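Phosphodiesterase (Candida albicans, PDB 6CPU) belongs to the 3'5'-cyclic nucleotide phosphodiesterase family of the HD clan, a mostly helical metal-binding protein whose model holds zinc and magnesium ions. Local coordinates at residues A[166-169]-A[170-174]; A[238-241]-A[242-246]; A[536-539]-A[540-544]; A[555-558]-A[559-563]. All blocks are in the same frame, centred on the assembly; numbering follows the deposited sequence.

Contact 1: residues A[166-169]-A[170-174]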
loop_
_atom_site.group_PDB
_atom_site.type_symbol
_atom_site.label_atom_id
_atom_site.label_comp_id
_atom_site.label_asym_id
_atom_site.label_seq_id
_atom_site.Cartn_x
_atom_site.Cartn_y
_atom_site.Cartn_z
ATOM N N THR A 166 9.308 2.497 -14.474
ATOM C CA THR A 166 9.934 3.720 -15.016
ATOM C C THR A 166 8.923 4.604 -15.750
ATOM O O THR A 166 9.000 5.844 -15.663
ATOM C CB THR A 166 11.152 3.440 -15.923
ATOM O OG1 THR A 166 10.787 2.567 -16.995
ATOM C CG2 THR A 166 12.290 2.836 -15.107
ATOM N N TYR A 167 7.957 3.983 -16.423
ATOM C CA TYR A 167 6.924 4.729 -17.151
ATOM C C TYR A 167 6.075 5.564 -16.182
ATOM O O TYR A 167 5.806 6.765 -16.420
ATOM C CB TYR A 167 6.049 3.769 -17.945
ATOM C CG TYR A 167 4.763 4.378 -18.413
ATOM C CD1 TYR A 167 4.737 5.207 -19.527
ATOM C CD2 TYR A 167 3.579 4.145 -17.735
ATOM C CE1 TYR A 167 3.551 5.774 -19.954
ATOM C CE2 TYR A 167 2.392 4.707 -18.153
ATOM C CZ TYR A 167 2.391 5.529 -19.255
ATOM O OH TYR A 167 1.207 6.095 -19.671
ATOM N N ILE A 168 5.647 4.930 -15.094
ATOM C CA ILE A 168 4.799 5.596 -14.125
ATOM C C ILE A 168 5.599 6.691 -13.413
ATOM O O ILE A 168 5.102 7.797 -13.223
ATOM C CB ILE A 168 4.198 4.605 -13.105
ATOM C CG1 ILE A 168 3.287 3.596 -13.823
ATOM C CG2 ILE A 168 3.417 5.364 -12.045
ATOM C CD1 ILE A 168 2.946 2.366 -12.991
ATOM N N LEU A 169 6.835 6.378 -13.049
ATOM C CA LEU A 169 7.709 7.338 -12.385
ATOM C C LEU A 169 7.920 8.589 -13.260
ATOM O O LEU A 169 7.742 9.727 -12.796
ATOM C CB LEU A 169 9.035 6.657 -12.093
ATOM C CG LEU A 169 9.979 7.241 -11.069
ATOM C CD1 LEU A 169 9.338 7.328 -9.695
ATOM C CD2 LEU A 169 11.227 6.366 -11.034
ATOM N N ASN A 170 8.263 8.364 -14.521
ATOM C CA ASN A 170 8.496 9.454 -15.480
ATOM C C ASN A 170 7.244 10.275 -15.737
ATOM O O ASN A 170 7.308 11.504 -15.762
ATOM C CB ASN A 170 9.029 8.914 -16.798
ATOM C CG ASN A 170 9.236 10.010 -17.844
ATOM O OD1 ASN A 170 8.388 10.228 -18.726
ATOM N ND2 ASN A 170 10.351 10.713 -17.738
ATOM N N CYS A 171 6.109 9.602 -15.901
ATOM C CA CYS A 171 4.861 10.289 -16.175
ATOM C C CYS A 171 4.499 11.241 -15.036
ATOM O O CYS A 171 4.029 12.353 -15.277
ATOM C CB CYS A 171 3.723 9.301 -16.416
ATOM S SG CYS A 171 2.159 10.142 -16.725
ATOM N N ASN A 172 4.711 10.810 -13.796
ATOM C CA ASN A 172 4.355 11.640 -12.662
ATOM C C ASN A 172 5.365 12.723 -12.306
ATOM O O ASN A 172 4.995 13.703 -11.640
ATOM C CB ASN A 172 4.015 10.786 -11.453
ATOM C CG ASN A 172 2.687 10.115 -11.618
ATOM O OD1 ASN A 172 1.640 10.728 -11.409
ATOM N ND2 ASN A 172 2.713 8.880 -12.066
ATOM N N ALA A 173 6.599 12.585 -12.769
ATOM C CA ALA A 173 7.612 13.607 -12.542
ATOM C C ALA A 173 7.546 14.764 -13.564
ATOM O O ALA A 173 7.954 15.892 -13.264
ATOM C CB ALA A 173 8.978 12.979 -12.560
ATOM N N THR A 174 7.055 14.483 -14.767
ATOM C CA THR A 174 7.152 15.442 -15.884
ATOM C C THR A 174 5.832 16.138 -16.223
ATOM O O THR A 174 5.737 16.862 -17.215
ATOM C CB THR A 174 7.666 14.756 -17.150
ATOM O OG1 THR A 174 6.734 13.737 -17.548
ATOM C CG2 THR A 174 9.020 14.155 -16.909
HETATM O O HOH W 1 6.484 7.908 -19.038
#
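Asn-172 folds back onto the turn before it and grips the carbonyl of Ile-168 twice. Its side-chain ND2 lies 2.9 Å from Ile-168 O with an N-H...O angle of 157°, and its own backbone N lies 3.1 Å from the same Ile-168 O; the two donors come from opposite faces of the carbonyl plane. The acceptor stays close to the plane of the Asn-172 amide, which is consistent with that bond fixing the rotation of the amide. With CG beside the backbone N (chi1 -73°), the amide is brought back toward the preceding turn, where ND2 also lies alongside the methyl CG2 of Ile-168, 3.6 Å away. This is the packed side of helix 165-173: Leu-169 is buried against Tyr-381 and Leu-385 of helix 377-394 and Leu-371 of helix 367-371, while Asn-172 touches Lys-389. The wetter side carries Asn-170, whose CG, anti to the backbone N (chi1 178°), leads the amide away from the preceding turn. A water bridges there, giving one hydrogen to Tyr-167 O at 2.9 Å and one to Asn-170 OD1 at 3.0 Å. Since Tyr-167 O also receives the backbone N of Cys-171 at 2.9 Å, it has two donors as well, one of them solvent. At the helix's C-terminal end the exposed Thr-174 leaves helical geometry, and its OG1 donates to Asn-170 O at 2.9 Å.

Contact 2: residues A[238-241]-A[242-246]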
loop_
_atom_site.group_PDB
_atom_site.type_symbol
_atom_site.label_atom_id
_atom_site.label_comp_id
_atom_site.label_asym_id
_atom_site.label_seq_id
_atom_site.Cartn_x
_atom_site.Cartn_y
_atom_site.Cartn_z
ATOM N N ILE A 238 -7.383 7.520 9.611
ATOM C CA ILE A 238 -7.036 8.843 9.112
ATOM C C ILE A 238 -8.058 9.907 9.524
ATOM O O ILE A 238 -7.669 11.014 9.900
ATOM C CB ILE A 238 -6.830 8.842 7.583
ATOM C CG1 ILE A 238 -5.703 7.872 7.198
ATOM C CG2 ILE A 238 -6.534 10.240 7.078
ATOM C CD1 ILE A 238 -4.312 8.281 7.634
ATOM N N ASP A 239 -9.348 9.593 9.452
ATOM C CA ASP A 239 -10.379 10.541 9.893
ATOM C C ASP A 239 -10.140 10.924 11.354
ATOM O O ASP A 239 -10.202 12.103 11.708
ATOM C CB ASP A 239 -11.778 9.949 9.707
ATOM C CG ASP A 239 -12.899 10.965 9.949
ATOM O OD1 ASP A 239 -12.700 12.170 9.731
ATOM O OD2 ASP A 239 -14.006 10.543 10.337
ATOM N N TYR A 240 -9.828 9.925 12.174
ATOM C CA TYR A 240 -9.583 10.099 13.613
ATOM C C TYR A 240 -8.403 11.040 13.876
ATOM O O TYR A 240 -8.470 11.904 14.746
ATOM C CB TYR A 240 -9.329 8.733 14.253
ATOM C CG TYR A 240 -9.365 8.701 15.769
ATOM C CD1 TYR A 240 -10.570 8.801 16.457
ATOM C CD2 TYR A 240 -8.195 8.534 16.515
ATOM C CE1 TYR A 240 -10.612 8.756 17.847
ATOM C CE2 TYR A 240 -8.229 8.482 17.911
ATOM C CZ TYR A 240 -9.444 8.589 18.566
ATOM O OH TYR A 240 -9.481 8.551 19.945
ATOM N N ALA A 241 -7.331 10.870 13.102
ATOM C CA ALA A 241 -6.160 11.725 13.192
ATOM C C ALA A 241 -6.455 13.149 12.730
ATOM O O ALA A 241 -6.033 14.108 13.377
ATOM C CB ALA A 241 -5.020 11.134 12.385
ATOM N N ILE A 242 -7.177 13.290 11.618
ATOM C CA ILE A 242 -7.554 14.609 11.089
ATOM C C ILE A 242 -8.372 15.403 12.122
ATOM O O ILE A 242 -8.150 16.599 12.306
ATOM C CB ILE A 242 -8.358 14.489 9.765
ATOM C CG1 ILE A 242 -7.458 13.996 8.630
ATOM C CG2 ILE A 242 -8.971 15.823 9.360
ATOM C CD1 ILE A 242 -8.212 13.548 7.391
ATOM N N LYS A 243 -9.299 14.728 12.799
ATOM C CA LYS A 243 -10.132 15.372 13.829
ATOM C C LYS A 243 -9.346 15.994 14.992
ATOM O O LYS A 243 -9.871 16.860 15.682
ATOM C CB LYS A 243 -11.146 14.377 14.402
ATOM C CG LYS A 243 -12.346 14.129 13.513
ATOM C CD LYS A 243 -13.255 13.088 14.152
ATOM C CE LYS A 243 -14.444 12.748 13.273
ATOM N NZ LYS A 243 -15.037 11.453 13.703
ATOM N N GLN A 244 -8.119 15.535 15.230
ATOM C CA GLN A 244 -7.296 16.082 16.306
ATOM C C GLN A 244 -6.483 17.313 15.880
ATOM O O GLN A 244 -5.907 17.993 16.734
ATOM C CB GLN A 244 -6.352 15.021 16.890
ATOM C CG GLN A 244 -6.943 13.635 17.139
ATOM C CD GLN A 244 -8.279 13.635 17.872
ATOM O OE1 GLN A 244 -9.143 12.791 17.605
ATOM N NE2 GLN A 244 -8.454 14.570 18.794
ATOM N N VAL A 245 -6.440 17.618 14.581
ATOM C CA VAL A 245 -5.606 18.721 14.097
ATOM C C VAL A 245 -6.407 20.007 14.129
ATOM O O VAL A 245 -7.380 20.153 13.395
ATOM C CB VAL A 245 -5.070 18.477 12.674
ATOM C CG1 VAL A 245 -4.089 19.576 12.287
ATOM C CG2 VAL A 245 -4.398 17.112 12.597
ATOM N N GLU A 246 -5.954 20.940 14.968
ATOM C CA GLU A 246 -6.690 22.164 15.296
ATOM C C GLU A 246 -7.174 22.948 14.072
ATOM O O GLU A 246 -8.368 22.958 13.771
ATOM C CB GLU A 246 -5.831 23.054 16.214
ATOM C CG GLU A 246 -6.539 24.286 16.760
ATOM C CD GLU A 246 -7.531 23.949 17.856
ATOM O OE1 GLU A 246 -7.093 23.733 19.009
ATOM O OE2 GLU A 246 -8.746 23.908 17.563
#
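The C-terminal end of helix 227-242 runs straight into a type I beta turn, Ile-242 to Val-245, and this contact spans the junction. Two i to i+4 backbone bonds bridge it: Ile-242 N to Ile-238 O at 2.9 Å and Lys-243 N to Asp-239 O at 3.0 Å. The next donor, Gln-244 N, reaches back only three residues, to Ala-241 O at 3.1 Å. On the buried side, the methyl CG2 of Ile-238 meets CD1 of Ile-242 at 3.7 Å, the two side chains crossing at a slant. Leu-340 and Leu-343 of helix 336-348 and Leu-256 of helix 253-264 pack around this apolar ridge. Ala-241 O also has the Val-245 methyl CG2 at 3.5 Å. Tyr-240 leads away from the turn, its hydroxyl bonded to Pro-297 O and its ring edge-to-face with Phe-299. On another side, Lys-243 has CG beside the backbone N (chi1 -78°) and the chain extended beyond it, which lays the methylenes along Asp-239 O and brings NZ to 3.6 Å from Asp-239 OD2. CE lies at 3.7 Å from the same OD2, so the methylene shares the approach to the carboxylate. The salt bridge between Asp-239 and Lys-243 is thus a long one and probably contributes only a modest electrostatic attraction across this turn.

Contact 3: residues A[536-539]-A[540-544]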
loop_
_atom_site.group_PDB
_atom_site.type_symbol
_atom_site.label_atom_id
_atom_site.label_comp_id
_atom_site.label_asym_id
_atom_site.label_seq_id
_atom_site.Cartn_x
_atom_site.Cartn_y
_atom_site.Cartn_z
ATOM N N PHE A 536 17.944 -8.108 13.443
ATOM C CA PHE A 536 17.311 -6.782 13.262
ATOM C C PHE A 536 16.343 -6.326 14.370
ATOM O O PHE A 536 16.544 -5.270 14.967
ATOM C CB PHE A 536 16.590 -6.709 11.905
ATOM C CG PHE A 536 17.500 -6.893 10.720
ATOM C CD1 PHE A 536 18.519 -5.988 10.465
ATOM C CD2 PHE A 536 17.334 -7.969 9.855
ATOM C CE1 PHE A 536 19.361 -6.157 9.379
ATOM C CE2 PHE A 536 18.173 -8.143 8.765
ATOM C CZ PHE A 536 19.189 -7.234 8.527
ATOM N N ALA A 537 15.293 -7.103 14.631
ATOM C CA ALA A 537 14.148 -6.607 15.411
ATOM C C ALA A 537 14.457 -6.356 16.886
ATOM O O ALA A 537 14.200 -5.260 17.407
ATOM C CB ALA A 537 12.971 -7.560 15.285
ATOM N N GLU A 538 14.999 -7.372 17.555
ATOM C CA GLU A 538 15.288 -7.284 18.988
ATOM C C GLU A 538 16.009 -5.983 19.313
ATOM O O GLU A 538 15.573 -5.237 20.183
ATOM C CB GLU A 538 16.112 -8.489 19.458
ATOM C CG GLU A 538 16.234 -8.608 20.972
ATOM C CD GLU A 538 16.501 -10.031 21.441
ATOM O OE1 GLU A 538 16.982 -10.860 20.638
ATOM O OE2 GLU A 538 16.226 -10.323 22.624
ATOM N N ASN A 539 17.083 -5.695 18.582
ATOM C CA ASN A 539 17.883 -4.499 18.840
ATOM C C ASN A 539 17.165 -3.184 18.579
ATOM O O ASN A 539 17.299 -2.243 19.362
ATOM C CB ASN A 539 19.185 -4.541 18.038
ATOM C CG ASN A 539 20.153 -5.586 18.556
ATOM O OD1 ASN A 539 20.152 -5.919 19.741
ATOM N ND2 ASN A 539 20.986 -6.111 17.667
ATOM N N LEU A 540 16.407 -3.104 17.484
ATOM C CA LEU A 540 15.691 -1.863 17.156
ATOM C C LEU A 540 14.594 -1.554 18.177
ATOM O O LEU A 540 14.475 -0.422 18.649
ATOM C CB LEU A 540 15.073 -1.927 15.750
ATOM C CG LEU A 540 14.257 -0.696 15.328
ATOM C CD1 LEU A 540 15.141 0.532 15.164
ATOM C CD2 LEU A 540 13.485 -0.976 14.044
ATOM N N PHE A 541 13.774 -2.546 18.490
ATOM C CA PHE A 541 12.656 -2.323 19.405
ATOM C C PHE A 541 13.148 -2.030 20.835
ATOM O O PHE A 541 12.694 -1.065 21.468
ATOM C CB PHE A 541 11.669 -3.492 19.352
ATOM C CG PHE A 541 10.755 -3.442 18.157
ATOM C CD1 PHE A 541 9.657 -2.589 18.151
ATOM C CD2 PHE A 541 11.012 -4.204 17.023
ATOM C CE1 PHE A 541 8.823 -2.519 17.051
ATOM C CE2 PHE A 541 10.177 -4.134 15.916
ATOM C CZ PHE A 541 9.086 -3.291 15.931
ATOM N N ASN A 542 14.095 -2.836 21.318
ATOM C CA ASN A 542 14.778 -2.556 22.594
ATOM C C ASN A 542 15.326 -1.137 22.639
ATOM O O ASN A 542 15.086 -0.410 23.594
ATOM C CB ASN A 542 15.917 -3.556 22.840
ATOM C CG ASN A 542 15.416 -4.914 23.296
ATOM O OD1 ASN A 542 14.388 -5.016 23.969
ATOM N ND2 ASN A 542 16.149 -5.970 22.944
ATOM N N SER A 543 16.028 -0.735 21.583
ATOM C CA SER A 543 16.605 0.603 21.506
ATOM C C SER A 543 15.545 1.708 21.449
ATOM O O SER A 543 15.697 2.755 22.078
ATOM C CB SER A 543 17.540 0.699 20.296
ATOM O OG SER A 543 18.247 1.925 20.304
ATOM N N VAL A 544 14.474 1.472 20.697
ATOM C CA VAL A 544 13.379 2.442 20.594
ATOM C C VAL A 544 12.563 2.510 21.896
ATOM O O VAL A 544 12.182 3.601 22.337
ATOM C CB VAL A 544 12.466 2.135 19.375
ATOM C CG1 VAL A 544 11.172 2.940 19.424
ATOM C CG2 VAL A 544 13.212 2.428 18.077
#
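Asn-542 lies against Glu-538 one turn back, their side chains side by side and pointing the same way. The amide ND2 of Asn-542 touches the methylene CG of Glu-538 at 3.3 Å, and the carboxylate and amide planes stand 41° apart. ND2 is also 2.9 Å from Glu-538 O, but at an angle too poor for a hydrogen bond; that carbonyl instead receives the backbone N of Asn-542 at 3.0 Å. On a neighbouring face, the Phe-541 ring presents its edge to Ala-537 O, with CD2 at 3.4 Å from that oxygen. CD2 also meets Ala-537 CB at 4.3 Å. The same carbonyl takes Phe-541 N at 3.0 Å. Further out, with CG anti to the backbone N (chi1 -169°), the extended Glu-538 carries OE1 to a salt bridge with Lys-562, while Phe-541 packs on Thr-554 and Ile-558 of helix 552-569. Leu-540 is buried against Cys-460 of helix 446-462 and Ile-463 in the loop after it. Residues 536-544 are two turns of the amphipathic helix 525-547 in the helical phosphodiesterase fold, their buried side chains facing neighbouring helices.

Contact 4: residues A[555-558]-A[559-563]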
loop_
_atom_site.group_PDB
_atom_site.type_symbol
_atom_site.label_atom_id
_atom_site.label_comp_id
_atom_site.label_asym_id
_atom_site.label_seq_id
_atom_site.Cartn_x
_atom_site.Cartn_y
_atom_site.Cartn_z
ATOM N N CYS A 555 8.818 -5.267 22.697
ATOM C CA CYS A 555 9.924 -6.123 23.142
ATOM C C CYS A 555 9.418 -7.366 23.889
ATOM O O CYS A 555 9.957 -8.464 23.718
ATOM C CB CYS A 555 10.888 -5.333 24.026
ATOM S SG CYS A 555 11.408 -3.754 23.319
ATOM N N ASP A 556 8.373 -7.194 24.701
ATOM C CA ASP A 556 7.782 -8.311 25.450
ATOM C C ASP A 556 7.251 -9.397 24.529
ATOM O O ASP A 556 7.474 -10.586 24.780
ATOM C CB ASP A 556 6.654 -7.831 26.374
ATOM C CG ASP A 556 7.124 -6.816 27.409
ATOM O OD1 ASP A 556 8.339 -6.767 27.700
ATOM O OD2 ASP A 556 6.276 -6.059 27.929
ATOM N N ILE A 557 6.563 -8.997 23.454
ATOM C CA ILE A 557 5.992 -9.966 22.510
ATOM C C ILE A 557 7.067 -10.601 21.625
ATOM O O ILE A 557 6.981 -11.787 21.314
ATOM C CB ILE A 557 4.868 -9.351 21.637
ATOM C CG1 ILE A 557 3.702 -8.885 22.516
ATOM C CG2 ILE A 557 4.369 -10.363 20.617
ATOM C CD1 ILE A 557 2.697 -7.999 21.805
ATOM N N ILE A 558 8.073 -9.825 21.218
ATOM C CA ILE A 558 9.203 -10.390 20.467
ATOM C C ILE A 558 9.837 -11.551 21.238
ATOM O O ILE A 558 10.077 -12.622 20.676
ATOM C CB ILE A 558 10.291 -9.342 20.158
ATOM C CG1 ILE A 558 9.779 -8.321 19.140
ATOM C CG2 ILE A 558 11.541 -10.018 19.598
ATOM C CD1 ILE A 558 10.552 -7.018 19.151
ATOM N N MET A 559 10.093 -11.336 22.524
ATOM C CA MET A 559 10.695 -12.379 23.363
ATOM C C MET A 559 9.788 -13.611 23.451
ATOM O O MET A 559 10.238 -14.728 23.198
ATOM C CB MET A 559 11.018 -11.844 24.761
ATOM C CG MET A 559 11.921 -12.763 25.578
ATOM S SD MET A 559 13.601 -12.877 24.925
ATOM C CE MET A 559 14.328 -11.401 25.640
ATOM N N GLU A 560 8.511 -13.401 23.776
ATOM C CA GLU A 560 7.538 -14.499 23.828
ATOM C C GLU A 560 7.518 -15.302 22.525
ATOM O O GLU A 560 7.568 -16.539 22.542
ATOM C CB GLU A 560 6.130 -13.970 24.131
ATOM C CG GLU A 560 5.944 -13.468 25.554
ATOM C CD GLU A 560 4.518 -13.041 25.848
ATOM O OE1 GLU A 560 3.595 -13.855 25.621
ATOM O OE2 GLU A 560 4.322 -11.894 26.317
ATOM N N ASN A 561 7.448 -14.599 21.395
ATOM C CA ASN A 561 7.508 -15.254 20.091
ATOM C C ASN A 561 8.845 -15.965 19.868
ATOM O O ASN A 561 8.874 -17.078 19.352
ATOM C CB ASN A 561 7.262 -14.240 18.959
ATOM C CG ASN A 561 5.821 -13.756 18.903
ATOM O OD1 ASN A 561 4.899 -14.445 19.349
ATOM N ND2 ASN A 561 5.617 -12.568 18.329
ATOM N N LYS A 562 9.941 -15.317 20.252
ATOM C CA LYS A 562 11.284 -15.893 20.090
ATOM C C LYS A 562 11.419 -17.215 20.847
ATOM O O LYS A 562 11.908 -18.205 20.299
ATOM C CB LYS A 562 12.353 -14.907 20.567
ATOM C CG LYS A 562 13.781 -15.316 20.238
ATOM C CD LYS A 562 14.763 -14.246 20.685
ATOM C CE LYS A 562 16.200 -14.698 20.493
ATOM N NZ LYS A 562 17.166 -13.652 20.926
ATOM N N LEU A 563 10.970 -17.225 22.099
ATOM C CA LEU A 563 11.000 -18.435 22.923
ATOM C C LEU A 563 10.251 -19.582 22.256
ATOM O O LEU A 563 10.737 -20.711 22.236
ATOM C CB LEU A 563 10.414 -18.162 24.312
ATOM C CG LEU A 563 11.223 -17.223 25.214
ATOM C CD1 LEU A 563 10.485 -16.988 26.525
ATOM C CD2 LEU A 563 12.624 -17.772 25.462
#
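Ile-557 lays its methyl CG2 alongside the amide of Asn-561, 3.4 Å from ND2, the two side chains side by side and pointing the same way, one turn apart on helix 552-569. Asn-561 turns CG beside its backbone N (chi1 -71°), which also keeps the amide close to the carbonyl of Ile-557. ND2 is 3.4 Å from Ile-557 O, yet the angle rules out a hydrogen bond; the carbonyl takes the backbone N of Asn-561 instead, at 2.9 Å. The side-chain ND2 is hydrogen-bonded to Val-466 O and Arg-468 O, tying the helix to the loop before helix 470-495. Ile-558 turns toward helix 525-547, packing on Ile-533, and its carbonyl accepts Lys-562 N at 2.7 Å, with CB of Lys-562 3.2 Å from the same Ile-558 O. From there the extended lysine, with CG anti to the backbone N (chi1 -171°), takes NZ to Asn-534 of helix 525-547. Over another face, the methylene CG of Glu-560 rests 3.4 Å from Asp-556 O. The carboxylates of these two residues keep apart, Asp-556 OD2 lying 6.4 Å from Glu-560 OE2, and each makes a weak, long ion pair with Lys-307. That shared lysine would partly offset the mutual repulsion of the two acids, whereas the two loop carbonyls would satisfy the buried amide nitrogen of Asn-561.

Overall arrangement
Contacts 3 and 4 are the only pair that touch: helices 525-547 and 552-569 follow one another in the chain, and the centres of the two contacts are about 12 Å apart. The joint is the 2.8 Å salt bridge from Glu-538 OE1 to Lys-562 NZ, with Asn-542 OD1 packed 3.3 Å from Cys-555 SG. Contact 2 stands about 30 Å from contact 3, centre to centre, and contact 1 about 43 Å from contact 4, on the other side of the chain's centre. The side chain of Leu-540 in contact 3 is about 12 Å from the zinc ion, which His-278, His-349, Asp-350 and Asp-462 bind, and the side chain of Leu-169 in contact 1 is about 14 Å from the magnesium ion.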